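Local coordinates for protein LAR_0958 cell surface adhesin (Lactobacillus reuteri, PDB 4NG0) that probably acts as a surface-exposed adhesin that helps the bacterium attach to mucus, here represented by a single beta-grasp repeat, at residues Phe43-Ala48 with Tyr87-Asn92. Numbering follows the deposited sequence.
Sequences FTWNTA and YTYTIN
An edge-to-face aromatic pair between Trp45 and Tyr89 belongs to the hydrophobic core of the ubiquitin-like beta-grasp fold of this MBG-domain repeat. Strand 43-45 is an outermost strand of the mixed sheet, and strand 57-63 lies between it and strand 83-92, so the two segments share no backbone hydrogen bond. Their closest CA atoms, those of Trp45 and Tyr89, are 9.3 Å apart, and the side chains must bridge the intervening strand. A tryptophan suits this task because its long bicyclic ring can cross the intervening strand, where it touches Leu61, while a tyrosine offers a broad flat face to receive it. In Trp45, CG lies anti to the carbonyl carbon (chi1 -74°), and the end of the indole comes nearer the other strand than its CB direction alone would suggest. In Tyr89 the CB bond already points toward 43-48, and with CG anti to the backbone N (chi1 -167°) the phenol ring presents a face to the tip of the indole. The six-membered indole ring meets the phenol ring with centroids 5.3 Å apart and planes inclined at 66°, a T-shaped pair, short of perpendicular, in which the edge of the indole points at the face of the phenol ring. Around this pair, Ala18 touches both side chains, Ala52 and Pro53 pack on the indole, and Asp9 and Lys11 of strand 3-12 touch Tyr89. The contact is apolar and buried. CZ3 of Trp45 rests 3.8 Å from CB of Tyr89. CH2 of Trp45 comes closest, 3.6 Å from CG of Tyr89, displaced toward the ring's rim.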
# COMPACT_ATOMS: atom_id res chain seq x y z
N PHE A 43 5.43 -1.81 1.64
CA PHE A 43 4.80 -1.72 0.33
C PHE A 43 5.79 -1.10 -0.64
O PHE A 43 6.57 -0.23 -0.25
CB PHE A 43 3.53 -0.87 0.38
CG PHE A 43 2.44 -1.43 1.25
CD1 PHE A 43 2.48 -1.31 2.63
CD2 PHE A 43 1.35 -2.08 0.67
CE1 PHE A 43 1.47 -1.83 3.44
CE2 PHE A 43 0.33 -2.60 1.47
CZ PHE A 43 0.40 -2.48 2.84
N THR A 44 5.75 -1.55 -1.88
CA THR A 44 6.63 -1.02 -2.92
C THR A 44 5.82 -0.32 -4.00
O THR A 44 4.82 -0.84 -4.48
CB THR A 44 7.46 -2.15 -3.53
OG1 THR A 44 8.33 -2.67 -2.52
CG2 THR A 44 8.31 -1.66 -4.71
N TRP A 45 6.25 0.88 -4.37
CA TRP A 45 5.69 1.58 -5.51
C TRP A 45 6.01 0.85 -6.80
O TRP A 45 7.17 0.52 -7.05
CB TRP A 45 6.29 2.98 -5.60
CG TRP A 45 5.80 3.95 -4.56
CD1 TRP A 45 6.37 4.22 -3.35
CD2 TRP A 45 4.66 4.81 -4.68
NE1 TRP A 45 5.64 5.19 -2.69
CE2 TRP A 45 4.59 5.58 -3.50
CE3 TRP A 45 3.69 5.01 -5.67
CZ2 TRP A 45 3.58 6.52 -3.28
CZ3 TRP A 45 2.69 5.95 -5.46
CH2 TRP A 45 2.64 6.70 -4.27
N ASN A 46 4.99 0.66 -7.64
CA ASN A 46 5.17 -0.02 -8.92
C ASN A 46 5.52 1.00 -10.00
O ASN A 46 4.82 1.17 -10.99
CB ASN A 46 3.91 -0.84 -9.25
CG ASN A 46 3.69 -1.98 -8.25
OD1 ASN A 46 4.62 -2.73 -7.91
ND2 ASN A 46 2.45 -2.13 -7.77
N THR A 47 6.64 1.67 -9.77
CA THR A 47 7.16 2.69 -10.65
C THR A 47 8.46 2.21 -11.28
O THR A 47 9.00 1.19 -10.88
CB THR A 47 7.45 3.95 -9.85
OG1 THR A 47 8.26 3.61 -8.72
CG2 THR A 47 6.14 4.58 -9.35
N ALA A 48 8.97 2.95 -12.26
CA ALA A 48 10.15 2.50 -13.00
C ALA A 48 11.35 2.27 -12.11
O ALA A 48 12.14 1.36 -12.36
CB ALA A 48 10.51 3.49 -14.10
N TYR A 87 -3.79 -1.62 -4.76
CA TYR A 87 -3.83 -0.31 -4.11
C TYR A 87 -3.47 0.75 -5.13
O TYR A 87 -2.46 0.63 -5.80
CB TYR A 87 -2.87 -0.25 -2.92
CG TYR A 87 -2.97 1.06 -2.17
CD1 TYR A 87 -2.29 2.19 -2.61
CD2 TYR A 87 -3.77 1.17 -1.04
CE1 TYR A 87 -2.40 3.39 -1.95
CE2 TYR A 87 -3.89 2.37 -0.37
CZ TYR A 87 -3.20 3.48 -0.83
OH TYR A 87 -3.31 4.67 -0.16
N THR A 88 -4.29 1.78 -5.24
CA THR A 88 -4.08 2.81 -6.26
C THR A 88 -3.85 4.20 -5.66
O THR A 88 -4.64 4.68 -4.85
CB THR A 88 -5.26 2.88 -7.24
OG1 THR A 88 -5.43 1.60 -7.86
CG2 THR A 88 -5.01 3.92 -8.33
N TYR A 89 -2.77 4.85 -6.08
CA TYR A 89 -2.43 6.19 -5.61
C TYR A 89 -2.37 7.10 -6.82
O TYR A 89 -1.61 6.83 -7.76
CB TYR A 89 -1.08 6.21 -4.88
CG TYR A 89 -0.86 7.51 -4.10
CD1 TYR A 89 -0.58 8.71 -4.78
CD2 TYR A 89 -0.95 7.54 -2.72
CE1 TYR A 89 -0.41 9.88 -4.10
CE2 TYR A 89 -0.77 8.74 -2.03
CZ TYR A 89 -0.50 9.90 -2.73
OH TYR A 89 -0.33 11.09 -2.06
N THR A 90 -3.15 8.18 -6.80
CA THR A 90 -3.16 9.13 -7.91
C THR A 90 -2.56 10.47 -7.53
O THR A 90 -2.89 11.04 -6.49
CB THR A 90 -4.61 9.36 -8.40
OG1 THR A 90 -5.17 8.10 -8.79
CG2 THR A 90 -4.65 10.31 -9.58
N ILE A 91 -1.67 10.99 -8.38
CA ILE A 91 -1.24 12.37 -8.23
C ILE A 91 -1.98 13.15 -9.31
O ILE A 91 -1.82 12.90 -10.50
CB ILE A 91 0.29 12.51 -8.41
CG1 ILE A 91 1.03 11.72 -7.34
CG2 ILE A 91 0.69 13.98 -8.33
CD1 ILE A 91 2.56 11.77 -7.49
N ASN A 92 -2.84 14.08 -8.89
CA ASN A 92 -3.61 14.87 -9.83
C ASN A 92 -2.84 16.10 -10.28
O ASN A 92 -2.07 16.66 -9.50
CB ASN A 92 -4.94 15.27 -9.19
CG ASN A 92 -5.87 14.08 -8.99
OD1 ASN A 92 -6.19 13.39 -9.95
ND2 ASN A 92 -6.25 13.83 -7.75